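Local coordinates for putative glycosyltransferase (Mannosyltransferase) involved in glycosylating the PBCV-1 major capsid protein (Paramecium bursaria Chlorella virus 1, PDB 2P6W) that probably transfers a sugar from a nucleotide donor in a metal-dependent reaction, as part of glycosylating the major capsid protein of the virus, at residues Val171-Ala183 against His187-Thr199. Sequence-based numbering, arbitrary orientation.
Sequences VHDPYTLNCIVKA and HVKDALFVHMCGT. With MN (manganese (II) ion), chain B.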
loop_
_atom_site.group_PDB
_atom_site.type_symbol
_atom_site.label_atom_id
_atom_site.label_comp_id
_atom_site.label_asym_id
_atom_site.label_seq_id
_atom_site.Cartn_x
_atom_site.Cartn_y
_atom_site.Cartn_z
ATOM N N VAL A 171 1.978 -13.854 3.562
ATOM C CA VAL A 171 1.638 -13.523 2.174
ATOM C C VAL A 171 0.278 -14.139 1.907
ATOM O O VAL A 171 0.130 -15.365 1.960
ATOM C CB VAL A 171 2.688 -14.052 1.157
ATOM C CG1 VAL A 171 2.309 -13.646 -0.257
ATOM C CG2 VAL A 171 4.079 -13.502 1.480
ATOM N N HIS A 172 -0.689 -13.261 1.666
ATOM C CA HIS A 172 -2.092 -13.615 1.491
ATOM C C HIS A 172 -2.465 -13.597 0.009
ATOM O O HIS A 172 -1.827 -12.920 -0.795
ATOM C CB HIS A 172 -2.977 -12.573 2.164
ATOM C CG HIS A 172 -2.882 -12.547 3.659
ATOM N ND1 HIS A 172 -2.074 -11.665 4.341
ATOM C CD2 HIS A 172 -3.531 -13.270 4.602
ATOM C CE1 HIS A 172 -2.231 -11.842 5.640
ATOM N NE2 HIS A 172 -3.107 -12.809 5.826
ATOM N N ASP A 173 -3.536 -14.310 -0.319
ATOM C CA ASP A 173 -4.224 -14.120 -1.599
ATOM C C ASP A 173 -4.595 -12.656 -1.717
ATOM O O ASP A 173 -4.908 -12.013 -0.708
ATOM C CB ASP A 173 -5.498 -14.956 -1.658
ATOM C CG ASP A 173 -5.223 -16.455 -1.838
ATOM O OD1 ASP A 173 -4.133 -16.842 -2.325
ATOM O OD2 ASP A 173 -6.120 -17.246 -1.485
ATOM N N PRO A 174 -4.543 -12.109 -2.942
ATOM C CA PRO A 174 -4.820 -10.695 -3.143
ATOM C C PRO A 174 -6.249 -10.309 -3.542
ATOM O O PRO A 174 -6.513 -9.127 -3.813
ATOM C CB PRO A 174 -3.882 -10.363 -4.303
ATOM C CG PRO A 174 -3.999 -11.599 -5.176
ATOM C CD PRO A 174 -4.059 -12.751 -4.180
ATOM N N TYR A 175 -7.156 -11.279 -3.596
ATOM C CA TYR A 175 -8.429 -11.083 -4.311
ATOM C C TYR A 175 -9.305 -9.976 -3.763
ATOM O O TYR A 175 -10.040 -9.355 -4.529
ATOM C CB TYR A 175 -9.229 -12.386 -4.429
ATOM C CG TYR A 175 -8.381 -13.527 -4.908
ATOM C CD1 TYR A 175 -7.578 -13.398 -6.054
ATOM C CD2 TYR A 175 -8.325 -14.723 -4.189
ATOM C CE1 TYR A 175 -6.767 -14.457 -6.481
ATOM C CE2 TYR A 175 -7.528 -15.779 -4.610
ATOM C CZ TYR A 175 -6.752 -15.640 -5.759
ATOM O OH TYR A 175 -5.939 -16.684 -6.175
ATOM N N THR A 176 -9.215 -9.734 -2.458
ATOM C CA THR A 176 -10.003 -8.665 -1.849
ATOM C C THR A 176 -9.171 -7.457 -1.428
ATOM O O THR A 176 -9.703 -6.339 -1.411
ATOM C CB THR A 176 -10.791 -9.139 -0.623
ATOM O OG1 THR A 176 -9.884 -9.661 0.350
ATOM C CG2 THR A 176 -11.818 -10.215 -1.021
ATOM N N LEU A 177 -7.899 -7.674 -1.068
ATOM C CA LEU A 177 -7.095 -6.587 -0.492
ATOM C C LEU A 177 -6.005 -5.979 -1.395
ATOM O O LEU A 177 -5.438 -4.941 -1.069
ATOM C CB LEU A 177 -6.508 -6.983 0.867
ATOM C CG LEU A 177 -7.593 -7.192 1.939
ATOM C CD1 LEU A 177 -7.036 -7.942 3.123
ATOM C CD2 LEU A 177 -8.227 -5.865 2.411
ATOM N N ASN A 178 -5.706 -6.632 -2.510
ATOM C CA ASN A 178 -4.798 -6.030 -3.493
ATOM C C ASN A 178 -5.263 -6.525 -4.853
ATOM O O ASN A 178 -4.562 -7.255 -5.554
ATOM C CB ASN A 178 -3.342 -6.393 -3.201
ATOM C CG ASN A 178 -2.352 -5.566 -4.017
ATOM O OD1 ASN A 178 -2.727 -4.849 -4.957
ATOM N ND2 ASN A 178 -1.065 -5.646 -3.647
ATOM N N CYS A 179 -6.499 -6.149 -5.185
ATOM C CA CYS A 179 -7.167 -6.734 -6.333
ATOM C C CYS A 179 -6.792 -6.001 -7.612
ATOM O O CYS A 179 -7.443 -5.027 -8.023
ATOM C CB CYS A 179 -8.683 -6.761 -6.105
ATOM S SG CYS A 179 -9.496 -7.696 -7.413
ATOM N N ILE A 180 -5.698 -6.463 -8.220
ATOM C CA ILE A 180 -5.188 -5.898 -9.466
ATOM C C ILE A 180 -6.246 -6.012 -10.566
ATOM O O ILE A 180 -6.756 -7.104 -10.845
ATOM C CB ILE A 180 -3.861 -6.588 -9.866
ATOM C CG1 ILE A 180 -2.763 -6.262 -8.836
ATOM C CG2 ILE A 180 -3.433 -6.169 -11.270
ATOM C CD1 ILE A 180 -1.481 -7.060 -9.013
ATOM N N VAL A 181 -6.616 -4.872 -11.156
ATOM C CA VAL A 181 -7.782 -4.835 -12.034
ATOM C C VAL A 181 -7.636 -5.712 -13.269
ATOM O O VAL A 181 -8.541 -6.462 -13.590
ATOM C CB VAL A 181 -8.163 -3.410 -12.455
ATOM C CG1 VAL A 181 -6.954 -2.614 -12.797
ATOM C CG2 VAL A 181 -9.136 -3.429 -13.634
ATOM N N LYS A 182 -6.504 -5.620 -13.954
ATOM C CA LYS A 182 -6.359 -6.401 -15.185
ATOM C C LYS A 182 -6.206 -7.904 -14.948
ATOM O O LYS A 182 -6.584 -8.716 -15.803
ATOM C CB LYS A 182 -5.205 -5.854 -16.032
ATOM C CG LYS A 182 -5.621 -4.580 -16.794
ATOM C CD LYS A 182 -4.472 -3.993 -17.577
ATOM C CE LYS A 182 -4.961 -2.951 -18.577
ATOM N NZ LYS A 182 -3.877 -2.528 -19.517
ATOM N N ALA A 183 -5.651 -8.259 -13.789
ATOM C CA ALA A 183 -5.317 -9.645 -13.466
ATOM C C ALA A 183 -6.477 -10.439 -12.863
ATOM O O ALA A 183 -6.598 -11.658 -13.108
ATOM C CB ALA A 183 -4.142 -9.668 -12.516
ATOM N N HIS A 187 -12.901 -10.516 -9.672
ATOM C CA HIS A 187 -12.918 -10.309 -8.229
ATOM C C HIS A 187 -13.128 -8.845 -7.875
ATOM O O HIS A 187 -13.408 -8.528 -6.711
ATOM C CB HIS A 187 -11.610 -10.784 -7.583
ATOM C CG HIS A 187 -11.406 -12.268 -7.616
ATOM N ND1 HIS A 187 -11.955 -13.122 -6.683
ATOM C CD2 HIS A 187 -10.673 -13.047 -8.450
ATOM C CE1 HIS A 187 -11.587 -14.363 -6.951
ATOM N NE2 HIS A 187 -10.803 -14.343 -8.016
ATOM N N VAL A 188 -12.964 -7.953 -8.851
ATOM C CA VAL A 188 -13.051 -6.503 -8.610
ATOM C C VAL A 188 -14.345 -6.114 -7.894
ATOM O O VAL A 188 -14.315 -5.366 -6.918
ATOM C CB VAL A 188 -12.903 -5.673 -9.910
ATOM C CG1 VAL A 188 -13.248 -4.202 -9.648
ATOM C CG2 VAL A 188 -11.479 -5.785 -10.460
ATOM N N LYS A 189 -15.464 -6.659 -8.366
ATOM C CA LYS A 189 -16.787 -6.410 -7.776
ATOM C C LYS A 189 -16.851 -6.609 -6.256
ATOM O O LYS A 189 -17.559 -5.870 -5.561
ATOM C CB LYS A 189 -17.849 -7.291 -8.477
ATOM C CG LYS A 189 -17.745 -8.804 -8.180
ATOM C CD LYS A 189 -18.732 -9.655 -9.000
ATOM C CE LYS A 189 -18.714 -11.104 -8.543
ATOM N NZ LYS A 189 -19.407 -12.025 -9.500
ATOM N N ASP A 190 -16.132 -7.609 -5.752
ATOM C CA ASP A 190 -16.231 -8.009 -4.352
ATOM C C ASP A 190 -15.026 -7.582 -3.530
ATOM O O ASP A 190 -14.934 -7.914 -2.346
ATOM C CB ASP A 190 -16.419 -9.525 -4.245
ATOM C CG ASP A 190 -17.802 -9.976 -4.696
ATOM O OD1 ASP A 190 -18.773 -9.186 -4.585
ATOM O OD2 ASP A 190 -17.904 -11.127 -5.160
ATOM N N ALA A 191 -14.097 -6.853 -4.156
ATOM C CA ALA A 191 -12.871 -6.457 -3.461
ATOM C C ALA A 191 -13.135 -5.329 -2.467
ATOM O O ALA A 191 -14.161 -4.658 -2.547
ATOM C CB ALA A 191 -11.812 -6.023 -4.479
ATOM N N LEU A 192 -12.207 -5.126 -1.537
ATOM C CA LEU A 192 -12.182 -3.903 -0.754
ATOM C C LEU A 192 -11.241 -2.918 -1.450
ATOM O O LEU A 192 -11.652 -1.807 -1.780
ATOM C CB LEU A 192 -11.692 -4.159 0.669
ATOM C CG LEU A 192 -11.554 -2.891 1.525
ATOM C CD1 LEU A 192 -12.906 -2.149 1.659
ATOM C CD2 LEU A 192 -10.974 -3.297 2.912
ATOM N N PHE A 193 -9.982 -3.330 -1.650
ATOM C CA PHE A 193 -8.976 -2.477 -2.317
ATOM C C PHE A 193 -8.717 -2.929 -3.754
ATOM O O PHE A 193 -8.308 -4.062 -3.997
ATOM C CB PHE A 193 -7.658 -2.477 -1.520
ATOM C CG PHE A 193 -7.805 -1.924 -0.128
ATOM C CD1 PHE A 193 -8.468 -0.719 0.081
ATOM C CD2 PHE A 193 -7.292 -2.609 0.974
ATOM C CE1 PHE A 193 -8.619 -0.184 1.368
ATOM C CE2 PHE A 193 -7.431 -2.091 2.244
ATOM C CZ PHE A 193 -8.105 -0.875 2.445
ATOM N N VAL A 194 -8.983 -2.025 -4.698
ATOM C CA VAL A 194 -8.846 -2.321 -6.109
ATOM C C VAL A 194 -7.584 -1.611 -6.614
ATOM O O VAL A 194 -7.399 -0.419 -6.384
ATOM C CB VAL A 194 -10.082 -1.847 -6.900
ATOM C CG1 VAL A 194 -9.896 -2.119 -8.390
ATOM C CG2 VAL A 194 -11.351 -2.533 -6.381
ATOM N N HIS A 195 -6.711 -2.329 -7.310
ATOM C CA HIS A 195 -5.392 -1.792 -7.603
ATOM C C HIS A 195 -5.201 -1.621 -9.120
ATOM O O HIS A 195 -5.179 -2.592 -9.857
ATOM C CB HIS A 195 -4.332 -2.711 -6.986
ATOM C CG HIS A 195 -2.919 -2.257 -7.187
ATOM N ND1 HIS A 195 -1.835 -3.000 -6.756
ATOM C CD2 HIS A 195 -2.406 -1.135 -7.758
ATOM C CE1 HIS A 195 -0.717 -2.353 -7.054
ATOM N NE2 HIS A 195 -1.035 -1.224 -7.669
ATOM N N MET A 196 -5.143 -0.375 -9.577
ATOM C CA MET A 196 -4.940 -0.094 -11.006
ATOM C C MET A 196 -3.462 -0.206 -11.385
ATOM O O MET A 196 -2.838 0.760 -11.829
ATOM C CB MET A 196 -5.494 1.297 -11.353
ATOM C CG MET A 196 -6.981 1.494 -11.045
ATOM S SD MET A 196 -7.496 3.197 -11.424
ATOM C CE MET A 196 -6.529 4.112 -10.218
ATOM N N CYS A 197 -2.920 -1.407 -11.244
ATOM C CA CYS A 197 -1.489 -1.632 -11.364
ATOM C C CYS A 197 -1.026 -1.656 -12.818
ATOM O O CYS A 197 -1.678 -2.268 -13.666
ATOM C CB CYS A 197 -1.162 -2.955 -10.685
ATOM S SG CYS A 197 0.577 -3.310 -10.498
ATOM N N GLY A 198 0.071 -0.951 -13.105
ATOM C CA GLY A 198 0.756 -1.063 -14.400
ATOM C C GLY A 198 0.162 -0.263 -15.540
ATOM O O GLY A 198 0.656 -0.334 -16.677
ATOM N N THR A 199 -0.861 0.526 -15.246
ATOM C CA THR A 199 -1.553 1.284 -16.291
ATOM C C THR A 199 -1.108 2.746 -16.287
ATOM O O THR A 199 -0.472 3.206 -15.336
ATOM C CB THR A 199 -3.077 1.186 -16.110
ATOM O OG1 THR A 199 -3.414 1.601 -14.786
ATOM C CG2 THR A 199 -3.533 -0.271 -16.284
HETATM MN MN MN B . 0.491 0.506 -7.906
HETATM O O HOH W 1 -12.754 -9.746 -4.313
#
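The manganese site of this N-terminal, GT-A-type glycosyltransferase domain takes its histidine ligand from a short parallel strand pair, in which Cys179 faces Val194 and Ile180 faces His195. Cys179 N donates to Phe193 O (3.0 Å), Cys179 O accepts from His195 N, and Val181 N closes the pairing on His195 O. Strand 83-85 flanks 193-195 on its other edge.

The His195 ring extends from the strand with CG anti to the backbone N (chi1 -179°), which carries NE2 to 2.3 Å from the manganese ion. The other ring nitrogen, His195 ND1, donates to a lone pair of Asn178 OD1 at 2.7 Å, the amide and ring planes being 23° apart. Asn178 is thus a second-shell residue that fixes the ring's rotation and probably makes NE2 a better ligand; its own ND2 is held by Asn121. Cys197 CB lies over the centre of one imidazole face and meets Ile180 CG2 at 4.0 Å. Asp80 and Asp82, the DxD pair of the GT-A fold, also bind the metal, while Cys197 and Gly198 belong to the UDP site.

Further back, Thr176 O accepts two in-plane bonds, from Leu192 N (2.8 Å) and Phe193 N. Leu177 CD2 touches both Leu192 CD2 and Phe193 CD2. On the sheet face that carries Cys179, Cys179 CB packs on Ala191 CB at 3.6 Å and Cys179 SG reaches His187 CB. The His187 and Tyr175 rings form an offset stack, centroids 4.5 Å apart and planes at 14°, and one water bridges Tyr175 O to His187 O.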